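Local coordinates for protein cellulase (PDB 6XSO) that probably hydrolyses internal beta-1,4 linkages of cellulose and, as a broad-specificity GH5 subfamily 4 endoglucanase, of related plant polysaccharides such as xylan, at residues 60-65 against 100-105; 74-79 against 367-372; 176-181 against 196-201; 270-275 against 333-338; 295-298 against 303-306. All blocks are in the same frame, centred on the assembly; numbering follows the deposited sequence.

Interaction 1: residues 60-65 against 100-105; sequences QPVTKP and MKRVKE
Thr-63 and Arg-102 join an extended, irregular loop to a regular helix. Residues 60-65 keep mostly extended backbone angles on the way to helix 66-73, whereas 100-105 is a run of helix 97-111, with Lys-104 N bonded to Met-100 O. The arginine spans the gap. Its NH2 donates to Thr-63 O over 2.9 Å; the oxygen lies close to the guanidinium plane, while the donor sits 23° off the carbonyl plane. CG stands anti to the backbone N (chi1 177°), and a bend at chi2 (59°) brings the charged end close to the loop. One turn on, Glu-105 OE1 takes Arg-102 NH1 at 2.9 Å in a salt bridge, again near the guanidinium plane, and Glu-55 pairs with NE, so NE, NH1 and NH2 each have an acceptor. Val-62 CG1 approaches Arg-102 NH2 obliquely at 3.7 Å. Glu-55 also accepts from Thr-63 OG1, tying threonine and arginine to one carboxylate. A leucine in place of Arg-102 would probably leave Thr-63 O without this donor and both glutamates without their cationic mate. The contact is a buried arginine-centred polar network outside the strands of a TIM barrel, linking a loop after the first strand to the helix after the second.

Interaction 2: residues 74-79 against 367-372; sequences AGFGAI and DLAERI
Ala-369 is the first residue of helix segment 367-372 to reach Phe-76, which lies between helix 66-73 and strand 78-81. Ahead of it, Asp-367 and Leu-368 face other neighbours: Asp-367 makes a salt bridge to Lys-325, and the leucine packs on Phe-329 of helix 325-341. Ala-369 meets the ring more closely with its backbone than with its side chain, for its carbonyl O lies 3.9 Å from Phe-76 CE2 and its CB is 4.4 Å from the same ring atom. A methyl suits this place, because it lets the aromatic end come near the helix backbone. Arg-371 turns elsewhere, to a salt bridge with Asp-333. Ile-372, a turn after Leu-368, points its side chain at the loop, and its CG2 branch, which stands anti to the backbone N, touches Phe-76 CE1 at 3.9 Å. The ring thus rests its far end between two residues three apart on the helix, and its approach to both is oblique. A serine at Phe-76 would probably open a gap beside Ile-372 CG2 and Ala-369, since nothing as long would reach the helix. Before the ring, Gly-75 ends helix 66-73 in a Schellman motif; its positive phi (108°) would press a CB against the preceding carbonyl O, which explains the glycine. In this TIM barrel the last helix packs over the closure between the first and eighth strands, Ile-372 touching Val-31 and Tyr-348, and Phe-76, just before the second strand, extends that packing and also touches Val-31.

Interaction 3: residues 176-181 against 196-201; sequences MLDKLN and ATVATS
The long loop that follows the fourth strand of the barrel folds back here on helix 196-219, the helix to which it leads, and Asp-178 and Val-198 make the closest approach. Residues 178-181 form a type I beta turn, closed by Asn-181 N bonding to Asp-178 O at 3.0 Å. Val-198 is in the first turn of the helix and directs its side chain at that turn. Its CG1 methyl does all the touching: Asp-178 OD2 is 3.7 Å away and Asp-178 CB 4.0 Å, the two side chains crossing at about a right angle. On the other residue of the turn to meet it, Leu-180, CD1 comes to 4.4 Å from the same methyl, a looser apolar contact.

The aspartate is committed to the loop. Its CG is placed between the backbone N and the carbonyl carbon (chi1 65°), which brings OD1 back over the turn, where Leu-180 N gives it a weak bond of 2.9 Å at a poor angle of 128°. OD2 accepts from the backbone N of Ser-187 and is also bonded to Ser-182 OG, so one side chain ties together the turn and the loop beyond it. At the helix start, Val-198 N is held by the side chain of Asp-195.

A beta-branched apolar residue therefore lies against a carboxylate whose hydrogen bonds are made within the loop. The valine asks nothing polar of Asp-178; it supplies bulk against one oxygen and the CB, so that shape rather than bonding joins helix to turn.

Interaction 4: residues 270-275 against 333-338; sequences AYPTIA and DDFVAQ
The ring of Phe-335 is the flat group of this contact, and both partners from 270-275 approach it obliquely. Ala-270 CB comes to 4.1 Å from Phe-335 CZ, the far end of the ring, and Pro-272 CG to 4.4 Å from Phe-335 CE1 next to it. Beyond these segments the ring also stacks with Trp-309 and meets the ring of Phe-331 with planes at about 45°, which sets it in an aromatic cluster. With CG anti to the backbone N (chi1 -171°), the ring projects from helix 325-341 to the chain leaving strand 264-270.

The two loop residues suit such a neighbour. Alanine, at the end of the strand, offers one methyl and lets the CZ end of the ring come close to the strand; proline brings a rigid apolar ring, and it touches Phe-331 as well. Between them Tyr-271 turns the other way, its OH bonded to Glu-308.

Within the helix, Asp-334 and Gln-338, one turn apart, form a second flat pair. Gln-338 NE2 donates to Asp-334 OD2 at 2.7 Å, on the syn side of the carboxylate and 16° from its plane, with a weak, longer bond of 3.3 Å from Gln-338 NE2 to Asp-334 OD1. The same nitrogen also donates to Arg-283 O of helix 279-298, which links neighbouring helices.

In a TIM barrel this is the layer between strand and outer helix: the end of the sixth strand and the start of its loop packed against a phenylalanine from the helix that follows the seventh.

Interaction 5: residues 295-298 against 303-306; sequences TYFV and PVII
Val-304 CG2 is the methyl on which the whole apolar contact turns. It lies 3.5 Å from Phe-297 CB, a close approach, and 3.8 Å from Val-298 CG2, so two successive helix residues pack against one branch of a strand residue. CG1 of Val-304 stands anti to the backbone N (chi1 174°), which leaves CG2 anti to the carbonyl carbon and facing the helix end. Both side chains cross Val-304 at about a right angle. The phenylalanine touches mainly through its CB and the root of its ring; the outer part of the ring leads away from Val-304 and packs on Leu-251 and Val-266.

These residues lie where the beta-alpha-beta unit of strand 264-270, helix 279-298 and strand 304-309 closes, the repeating element of the TIM barrel. Compact, beta-branched valine suits the first strand position.

In backbone terms the join is short: the CA atoms of Val-298 and Pro-303 are 5.2 Å apart. The helix ends in a wider pi-type turn at 295-298, where the aliphatic CB of Tyr-296 lies over one face of the Phe-297 ring. Backbone bonds tie Ile-305 to Val-266 and Val-268 of strand 264-270, and at the helix end Lys-300 NZ bonds to Tyr-296 O.

Interactions 2, 4 and 5 share the barrel's strand-helix layer and rely on apolar contact: a ring on a helix in 2, a helix ring on a strand end in 4, and methyls where strand follows helix in 5. Interactions 4 and 5 touch directly, Phe-335 CZ lying 3.8 Å from Ile-306 CD1, and 2 reaches 4 through the salt bridge of Arg-371 with Asp-333. Interaction 1 is also buried, yet it is joined by a hydrogen bond from an arginine to a backbone carbonyl, the arginine's charge being met by glutamates of its own helix and of helix 51-55. Interaction 3, the partly buried one, ties a long loop to its own helix, across the chain's centre from interaction 1.

Interaction 1: residues 60-65 against 100-105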
# COMPACT_ATOMS: atom_id res chain seq x y z
N GLN A 60 16.34 -9.00 -3.20
CA GLN A 60 16.52 -7.68 -3.78
C GLN A 60 17.80 -7.06 -3.24
O GLN A 60 18.23 -7.35 -2.12
CB GLN A 60 15.34 -6.79 -3.43
CG GLN A 60 14.00 -7.28 -3.97
CD GLN A 60 13.96 -7.39 -5.48
OE1 GLN A 60 14.58 -6.61 -6.20
NE2 GLN A 60 13.22 -8.38 -5.97
N PRO A 61 18.46 -6.22 -4.03
CA PRO A 61 19.70 -5.58 -3.57
C PRO A 61 19.41 -4.42 -2.62
O PRO A 61 18.28 -3.94 -2.50
CB PRO A 61 20.30 -5.04 -4.88
CG PRO A 61 19.05 -4.70 -5.71
CD PRO A 61 18.04 -5.77 -5.37
N VAL A 62 20.47 -3.97 -1.95
CA VAL A 62 20.39 -2.73 -1.18
C VAL A 62 20.00 -1.59 -2.12
O VAL A 62 20.63 -1.38 -3.16
CB VAL A 62 21.72 -2.45 -0.47
CG1 VAL A 62 21.72 -1.06 0.15
CG2 VAL A 62 21.97 -3.51 0.61
N THR A 63 18.94 -0.86 -1.76
CA THR A 63 18.36 0.12 -2.66
C THR A 63 19.28 1.34 -2.76
O THR A 63 19.92 1.74 -1.79
CB THR A 63 17.01 0.56 -2.10
OG1 THR A 63 16.16 -0.58 -1.87
CG2 THR A 63 16.26 1.49 -3.07
N LYS A 64 19.36 1.92 -3.96
CA LYS A 64 20.18 3.09 -4.23
C LYS A 64 19.32 4.18 -4.85
O LYS A 64 18.29 3.90 -5.47
CB LYS A 64 21.32 2.77 -5.20
CG LYS A 64 22.37 1.88 -4.58
CD LYS A 64 23.61 1.79 -5.42
CE LYS A 64 23.37 0.99 -6.68
NZ LYS A 64 24.57 1.06 -7.56
N PRO A 65 19.75 5.45 -4.73
CA PRO A 65 18.86 6.54 -5.16
C PRO A 65 18.65 6.60 -6.66
O PRO A 65 17.61 7.10 -7.12
CB PRO A 65 19.54 7.80 -4.61
CG PRO A 65 20.96 7.40 -4.36
CD PRO A 65 20.90 5.95 -3.96
N MET A 100 15.11 2.59 11.56
CA MET A 100 14.36 3.79 11.21
C MET A 100 15.19 4.69 10.32
O MET A 100 14.67 5.29 9.38
CB MET A 100 13.92 4.52 12.49
CG MET A 100 12.84 5.59 12.21
SD MET A 100 11.21 4.98 11.68
CE MET A 100 10.54 4.52 13.28
N LYS A 101 16.49 4.80 10.61
CA LYS A 101 17.40 5.57 9.76
C LYS A 101 17.42 5.03 8.34
O LYS A 101 17.46 5.81 7.37
CB LYS A 101 18.78 5.51 10.38
CG LYS A 101 19.86 6.28 9.64
CD LYS A 101 21.15 6.35 10.47
CE LYS A 101 22.27 7.06 9.73
NZ LYS A 101 23.50 7.14 10.58
N ARG A 102 17.39 3.71 8.17
CA ARG A 102 17.43 3.15 6.82
C ARG A 102 16.14 3.44 6.07
O ARG A 102 16.17 3.80 4.89
CB ARG A 102 17.72 1.64 6.84
CG ARG A 102 17.70 0.99 5.46
CD ARG A 102 18.73 1.62 4.55
NE ARG A 102 18.60 1.11 3.19
CZ ARG A 102 19.07 1.74 2.12
NH1 ARG A 102 19.70 2.90 2.24
NH2 ARG A 102 18.91 1.20 0.92
N VAL A 103 14.99 3.24 6.73
CA VAL A 103 13.71 3.57 6.10
C VAL A 103 13.72 5.02 5.65
O VAL A 103 13.30 5.34 4.53
CB VAL A 103 12.55 3.29 7.08
CG1 VAL A 103 11.23 3.71 6.42
CG2 VAL A 103 12.51 1.82 7.48
N LYS A 104 14.22 5.91 6.50
CA LYS A 104 14.29 7.33 6.15
C LYS A 104 15.19 7.57 4.93
O LYS A 104 14.86 8.39 4.07
CB LYS A 104 14.75 8.13 7.36
CG LYS A 104 14.69 9.64 7.17
CD LYS A 104 15.20 10.37 8.41
CE LYS A 104 15.09 11.89 8.26
NZ LYS A 104 15.76 12.43 7.02
N GLU A 105 16.33 6.86 4.83
CA GLU A 105 17.17 6.99 3.64
C GLU A 105 16.39 6.66 2.36
O GLU A 105 16.51 7.36 1.35
CB GLU A 105 18.41 6.09 3.73
CG GLU A 105 19.44 6.58 4.74
CD GLU A 105 20.57 5.59 5.03
OE1 GLU A 105 20.51 4.43 4.57
OE2 GLU A 105 21.51 5.96 5.77

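Interaction 2: residues 74-79 against 367-372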
# COMPACT_ATOMS: atom_id res chain seq x y z
N ALA A 74 11.12 7.81 -16.39
CA ALA A 74 10.22 6.97 -17.17
C ALA A 74 8.77 7.38 -17.04
O ALA A 74 7.91 6.82 -17.72
CB ALA A 74 10.38 5.49 -16.83
N GLY A 75 8.47 8.36 -16.19
CA GLY A 75 7.12 8.88 -16.07
C GLY A 75 6.36 8.52 -14.80
O GLY A 75 5.18 8.87 -14.70
N PHE A 76 6.99 7.84 -13.85
CA PHE A 76 6.32 7.50 -12.61
C PHE A 76 6.33 8.70 -11.67
O PHE A 76 7.26 9.52 -11.67
CB PHE A 76 6.96 6.25 -12.00
CG PHE A 76 6.63 5.00 -12.77
CD1 PHE A 76 5.55 4.22 -12.40
CD2 PHE A 76 7.33 4.67 -13.90
CE1 PHE A 76 5.20 3.10 -13.13
CE2 PHE A 76 6.99 3.56 -14.64
CZ PHE A 76 5.93 2.77 -14.25
N GLY A 77 5.26 8.79 -10.88
CA GLY A 77 5.03 9.95 -10.04
C GLY A 77 5.00 9.67 -8.56
O GLY A 77 4.87 10.60 -7.76
N ALA A 78 5.14 8.40 -8.18
CA ALA A 78 4.93 8.00 -6.80
C ALA A 78 5.52 6.61 -6.60
O ALA A 78 5.49 5.78 -7.52
CB ALA A 78 3.43 8.00 -6.46
N ILE A 79 6.04 6.37 -5.39
CA ILE A 79 6.60 5.09 -5.01
C ILE A 79 5.96 4.68 -3.68
O ILE A 79 5.96 5.46 -2.73
CB ILE A 79 8.13 5.16 -4.86
CG1 ILE A 79 8.84 5.74 -6.09
CG2 ILE A 79 8.69 3.77 -4.52
CD1 ILE A 79 8.78 4.88 -7.35
N ASP A 367 9.45 -2.69 -21.62
CA ASP A 367 8.21 -2.56 -22.39
C ASP A 367 7.01 -2.31 -21.47
O ASP A 367 6.19 -1.42 -21.75
CB ASP A 367 8.02 -3.75 -23.33
CG ASP A 367 8.13 -5.11 -22.64
OD1 ASP A 367 8.39 -5.22 -21.42
OD2 ASP A 367 7.94 -6.10 -23.37
N LEU A 368 6.92 -3.04 -20.36
CA LEU A 368 5.81 -2.85 -19.44
C LEU A 368 5.88 -1.51 -18.72
O LEU A 368 4.85 -0.84 -18.55
CB LEU A 368 5.78 -4.00 -18.44
CG LEU A 368 4.67 -3.91 -17.39
CD1 LEU A 368 3.28 -3.86 -17.94
CD2 LEU A 368 4.79 -5.12 -16.46
N ALA A 369 7.07 -1.11 -18.28
CA ALA A 369 7.21 0.19 -17.63
C ALA A 369 6.73 1.31 -18.54
O ALA A 369 5.96 2.18 -18.12
CB ALA A 369 8.67 0.40 -17.21
N GLU A 370 7.16 1.27 -19.81
CA GLU A 370 6.75 2.29 -20.76
C GLU A 370 5.26 2.21 -21.02
O GLU A 370 4.59 3.24 -21.17
CB GLU A 370 7.53 2.16 -22.07
CG GLU A 370 7.14 3.24 -23.07
CD GLU A 370 8.13 3.42 -24.21
OE1 GLU A 370 9.07 2.61 -24.34
OE2 GLU A 370 7.95 4.40 -24.97
N ARG A 371 4.71 0.99 -21.07
CA ARG A 371 3.28 0.84 -21.34
C ARG A 371 2.44 1.47 -20.24
O ARG A 371 1.45 2.15 -20.52
CB ARG A 371 2.92 -0.64 -21.48
CG ARG A 371 1.56 -0.89 -22.12
CD ARG A 371 1.62 -0.79 -23.65
NE ARG A 371 0.30 -1.00 -24.21
CZ ARG A 371 0.06 -1.62 -25.34
NH1 ARG A 371 1.06 -2.10 -26.08
NH2 ARG A 371 -1.20 -1.79 -25.72
N ILE A 372 2.82 1.25 -18.98
CA ILE A 372 2.10 1.85 -17.85
C ILE A 372 2.17 3.37 -17.91
O ILE A 372 1.15 4.07 -17.77
CB ILE A 372 2.66 1.29 -16.53
CG1 ILE A 372 2.38 -0.20 -16.38
CG2 ILE A 372 2.10 2.09 -15.35
CD1 ILE A 372 3.23 -0.87 -15.32

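Interaction 3: residues 176-181 against 196-201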
# COMPACT_ATOMS: atom_id res chain seq x y z
N MET A 176 -4.67 -7.02 6.18
CA MET A 176 -5.02 -7.58 7.48
C MET A 176 -6.14 -8.59 7.30
O MET A 176 -7.19 -8.28 6.72
CB MET A 176 -5.48 -6.46 8.43
CG MET A 176 -5.42 -6.89 9.87
SD MET A 176 -6.24 -5.81 11.04
CE MET A 176 -5.59 -4.20 10.64
N LEU A 177 -5.94 -9.79 7.84
CA LEU A 177 -6.87 -10.91 7.70
C LEU A 177 -7.37 -11.34 9.08
O LEU A 177 -6.77 -11.02 10.11
CB LEU A 177 -6.19 -12.11 7.04
CG LEU A 177 -5.37 -11.84 5.77
CD1 LEU A 177 -4.78 -13.12 5.21
CD2 LEU A 177 -6.20 -11.13 4.72
N ASP A 178 -8.48 -12.07 9.08
CA ASP A 178 -9.02 -12.66 10.29
C ASP A 178 -8.12 -13.80 10.75
O ASP A 178 -7.10 -14.11 10.13
CB ASP A 178 -10.49 -13.06 10.08
CG ASP A 178 -10.66 -14.17 9.07
OD1 ASP A 178 -9.69 -14.91 8.79
OD2 ASP A 178 -11.79 -14.32 8.54
N LYS A 179 -8.49 -14.43 11.87
CA LYS A 179 -7.64 -15.48 12.40
C LYS A 179 -7.67 -16.74 11.57
O LYS A 179 -6.87 -17.65 11.83
CB LYS A 179 -8.03 -15.80 13.85
CG LYS A 179 -9.30 -16.58 14.05
CD LYS A 179 -9.59 -16.78 15.53
CE LYS A 179 -10.95 -17.40 15.73
NZ LYS A 179 -11.24 -17.60 17.19
N LEU A 180 -8.58 -16.83 10.60
CA LEU A 180 -8.65 -17.93 9.65
C LEU A 180 -7.89 -17.63 8.37
O LEU A 180 -7.89 -18.46 7.46
CB LEU A 180 -10.11 -18.21 9.29
CG LEU A 180 -11.07 -18.32 10.47
CD1 LEU A 180 -12.51 -18.41 9.97
CD2 LEU A 180 -10.75 -19.50 11.36
N ASN A 181 -7.26 -16.45 8.30
CA ASN A 181 -6.51 -16.02 7.13
C ASN A 181 -7.40 -15.96 5.90
O ASN A 181 -7.00 -16.31 4.79
CB ASN A 181 -5.29 -16.91 6.92
CG ASN A 181 -4.37 -16.89 8.13
OD1 ASN A 181 -3.80 -15.85 8.45
ND2 ASN A 181 -4.28 -18.01 8.84
N ALA A 196 -20.54 -15.36 11.07
CA ALA A 196 -20.93 -13.98 11.34
C ALA A 196 -20.18 -13.42 12.54
O ALA A 196 -19.87 -12.23 12.58
CB ALA A 196 -22.43 -13.90 11.59
N THR A 197 -19.92 -14.26 13.55
CA THR A 197 -19.17 -13.81 14.72
C THR A 197 -17.78 -13.36 14.31
O THR A 197 -17.31 -12.28 14.71
CB THR A 197 -19.08 -14.96 15.73
OG1 THR A 197 -20.36 -15.59 15.88
CG2 THR A 197 -18.59 -14.45 17.10
N VAL A 198 -17.11 -14.16 13.50
CA VAL A 198 -15.78 -13.81 13.02
C VAL A 198 -15.83 -12.58 12.11
O VAL A 198 -14.98 -11.68 12.23
CB VAL A 198 -15.16 -15.02 12.31
CG1 VAL A 198 -13.88 -14.60 11.60
CG2 VAL A 198 -14.88 -16.13 13.31
N ALA A 199 -16.80 -12.52 11.21
CA ALA A 199 -16.88 -11.39 10.29
C ALA A 199 -17.09 -10.08 11.04
O ALA A 199 -16.40 -9.08 10.78
CB ALA A 199 -18.00 -11.59 9.27
N THR A 200 -18.03 -10.07 11.98
CA THR A 200 -18.32 -8.86 12.75
C THR A 200 -17.10 -8.44 13.56
O THR A 200 -16.79 -7.24 13.65
CB THR A 200 -19.54 -9.11 13.64
OG1 THR A 200 -20.69 -9.35 12.82
CG2 THR A 200 -19.80 -7.93 14.55
N SER A 201 -16.39 -9.41 14.14
CA SER A 201 -15.17 -9.13 14.89
C SER A 201 -14.13 -8.50 13.99
O SER A 201 -13.43 -7.56 14.38
CB SER A 201 -14.64 -10.43 15.49
OG SER A 201 -13.54 -10.22 16.35

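Interaction 4: residues 270-275 against 333-338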
# COMPACT_ATOMS: atom_id res chain seq x y z
N ALA A 270 -5.52 -4.92 -6.25
CA ALA A 270 -6.26 -5.59 -7.32
C ALA A 270 -5.31 -6.38 -8.21
O ALA A 270 -4.40 -5.82 -8.82
CB ALA A 270 -7.00 -4.56 -8.18
N TYR A 271 -5.59 -7.68 -8.33
CA TYR A 271 -4.85 -8.57 -9.22
C TYR A 271 -5.85 -9.34 -10.07
O TYR A 271 -6.07 -10.54 -9.86
CB TYR A 271 -3.96 -9.50 -8.41
CG TYR A 271 -2.83 -8.80 -7.69
CD1 TYR A 271 -1.57 -8.71 -8.25
CD2 TYR A 271 -3.00 -8.28 -6.41
CE1 TYR A 271 -0.52 -8.11 -7.57
CE2 TYR A 271 -1.96 -7.68 -5.73
CZ TYR A 271 -0.72 -7.60 -6.30
OH TYR A 271 0.35 -7.04 -5.64
N PRO A 272 -6.49 -8.67 -11.02
CA PRO A 272 -7.57 -9.32 -11.78
C PRO A 272 -7.06 -10.47 -12.62
O PRO A 272 -5.93 -10.47 -13.11
CB PRO A 272 -8.09 -8.20 -12.68
CG PRO A 272 -7.59 -6.93 -12.09
CD PRO A 272 -6.33 -7.25 -11.35
N THR A 273 -7.95 -11.42 -12.87
CA THR A 273 -7.65 -12.52 -13.78
C THR A 273 -7.93 -12.08 -15.22
O THR A 273 -9.02 -11.60 -15.53
CB THR A 273 -8.52 -13.73 -13.43
OG1 THR A 273 -8.25 -14.15 -12.08
CG2 THR A 273 -8.20 -14.87 -14.35
N ILE A 274 -6.92 -12.22 -16.08
CA ILE A 274 -7.10 -11.96 -17.50
C ILE A 274 -6.97 -13.23 -18.34
O ILE A 274 -7.52 -13.27 -19.45
CB ILE A 274 -6.16 -10.86 -18.03
CG1 ILE A 274 -4.70 -11.28 -17.99
CG2 ILE A 274 -6.39 -9.56 -17.25
CD1 ILE A 274 -3.75 -10.31 -18.75
N ALA A 275 -6.30 -14.26 -17.84
CA ALA A 275 -6.17 -15.49 -18.61
C ALA A 275 -7.53 -16.13 -18.85
O ALA A 275 -8.35 -16.25 -17.93
CB ALA A 275 -5.24 -16.45 -17.88
N ASP A 333 -3.48 -0.75 -20.35
CA ASP A 333 -3.97 0.49 -20.94
C ASP A 333 -5.32 0.88 -20.33
O ASP A 333 -5.54 2.03 -19.95
CB ASP A 333 -4.18 0.31 -22.44
CG ASP A 333 -2.89 0.24 -23.24
OD1 ASP A 333 -1.80 0.46 -22.69
OD2 ASP A 333 -2.97 -0.05 -24.45
N ASP A 334 -6.24 -0.08 -20.28
CA ASP A 334 -7.61 0.21 -19.84
C ASP A 334 -7.69 0.40 -18.33
O ASP A 334 -8.47 1.24 -17.85
CB ASP A 334 -8.54 -0.90 -20.31
CG ASP A 334 -9.96 -0.71 -19.82
OD1 ASP A 334 -10.68 0.15 -20.41
OD2 ASP A 334 -10.34 -1.41 -18.85
N PHE A 335 -6.94 -0.39 -17.56
CA PHE A 335 -6.97 -0.30 -16.10
C PHE A 335 -6.49 1.07 -15.65
O PHE A 335 -7.15 1.75 -14.85
CB PHE A 335 -6.07 -1.40 -15.53
CG PHE A 335 -6.17 -1.58 -14.03
CD1 PHE A 335 -7.12 -2.41 -13.49
CD2 PHE A 335 -5.28 -0.94 -13.19
CE1 PHE A 335 -7.19 -2.58 -12.12
CE2 PHE A 335 -5.35 -1.12 -11.82
CZ PHE A 335 -6.31 -1.92 -11.29
N VAL A 336 -5.35 1.52 -16.20
CA VAL A 336 -4.83 2.83 -15.84
C VAL A 336 -5.80 3.92 -16.26
O VAL A 336 -6.04 4.87 -15.51
CB VAL A 336 -3.43 3.03 -16.45
CG1 VAL A 336 -2.96 4.48 -16.32
CG2 VAL A 336 -2.44 2.09 -15.74
N ALA A 337 -6.37 3.80 -17.46
CA ALA A 337 -7.29 4.81 -17.97
C ALA A 337 -8.56 4.88 -17.12
O ALA A 337 -9.04 5.98 -16.79
CB ALA A 337 -7.66 4.53 -19.42
N GLN A 338 -9.15 3.72 -16.80
CA GLN A 338 -10.38 3.76 -16.02
C GLN A 338 -10.12 4.34 -14.63
O GLN A 338 -10.93 5.12 -14.11
CB GLN A 338 -11.03 2.37 -15.94
CG GLN A 338 -11.60 1.84 -17.25
CD GLN A 338 -12.68 0.80 -17.02
OE1 GLN A 338 -13.60 1.01 -16.22
NE2 GLN A 338 -12.57 -0.33 -17.70

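Interaction 5: residues 295-298 against 303-306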
# COMPACT_ATOMS: atom_id res chain seq x y z
N THR A 295 -18.82 3.70 -5.83
CA THR A 295 -20.03 3.66 -5.01
C THR A 295 -19.72 3.93 -3.54
O THR A 295 -20.38 4.75 -2.90
CB THR A 295 -20.71 2.30 -5.18
OG1 THR A 295 -21.26 2.21 -6.50
CG2 THR A 295 -21.85 2.12 -4.18
N TYR A 296 -18.73 3.23 -2.99
CA TYR A 296 -18.52 3.29 -1.54
C TYR A 296 -17.61 4.43 -1.11
O TYR A 296 -17.73 4.90 0.03
CB TYR A 296 -18.01 1.94 -1.02
CG TYR A 296 -19.09 0.90 -1.13
CD1 TYR A 296 -20.08 0.81 -0.16
CD2 TYR A 296 -19.16 0.05 -2.22
CE1 TYR A 296 -21.10 -0.12 -0.27
CE2 TYR A 296 -20.19 -0.89 -2.34
CZ TYR A 296 -21.15 -0.97 -1.36
OH TYR A 296 -22.18 -1.89 -1.46
N PHE A 297 -16.70 4.89 -1.99
CA PHE A 297 -15.71 5.89 -1.59
C PHE A 297 -15.69 7.13 -2.47
O PHE A 297 -16.02 8.22 -1.98
CB PHE A 297 -14.32 5.23 -1.46
CG PHE A 297 -14.31 4.04 -0.53
CD1 PHE A 297 -14.58 4.18 0.81
CD2 PHE A 297 -14.09 2.76 -1.02
CE1 PHE A 297 -14.62 3.07 1.66
CE2 PHE A 297 -14.12 1.66 -0.18
CZ PHE A 297 -14.38 1.82 1.15
N VAL A 298 -15.32 7.00 -3.75
CA VAL A 298 -15.02 8.19 -4.55
C VAL A 298 -16.24 9.10 -4.66
O VAL A 298 -16.12 10.34 -4.54
CB VAL A 298 -14.46 7.80 -5.93
CG1 VAL A 298 -14.10 9.06 -6.70
CG2 VAL A 298 -13.23 6.88 -5.79
N PRO A 303 -11.12 9.66 -1.59
CA PRO A 303 -10.31 9.19 -2.72
C PRO A 303 -9.74 7.81 -2.45
O PRO A 303 -9.58 7.38 -1.30
CB PRO A 303 -9.21 10.25 -2.83
CG PRO A 303 -9.06 10.77 -1.39
CD PRO A 303 -10.44 10.72 -0.81
N VAL A 304 -9.46 7.09 -3.53
CA VAL A 304 -9.01 5.71 -3.45
C VAL A 304 -7.67 5.54 -4.13
O VAL A 304 -7.41 6.10 -5.21
CB VAL A 304 -10.06 4.75 -4.04
CG1 VAL A 304 -9.55 3.31 -4.09
CG2 VAL A 304 -11.34 4.84 -3.25
N ILE A 305 -6.82 4.73 -3.51
CA ILE A 305 -5.55 4.29 -4.06
C ILE A 305 -5.62 2.79 -4.26
O ILE A 305 -5.92 2.04 -3.32
CB ILE A 305 -4.37 4.65 -3.12
CG1 ILE A 305 -4.27 6.17 -2.94
CG2 ILE A 305 -3.07 3.98 -3.62
CD1 ILE A 305 -3.38 6.58 -1.75
N ILE A 306 -5.32 2.34 -5.48
CA ILE A 306 -5.09 0.91 -5.75
C ILE A 306 -3.59 0.73 -5.55
O ILE A 306 -2.76 0.99 -6.44
CB ILE A 306 -5.61 0.50 -7.13
CG1 ILE A 306 -7.12 0.74 -7.22
CG2 ILE A 306 -5.26 -0.96 -7.41
CD1 ILE A 306 -7.68 0.50 -8.63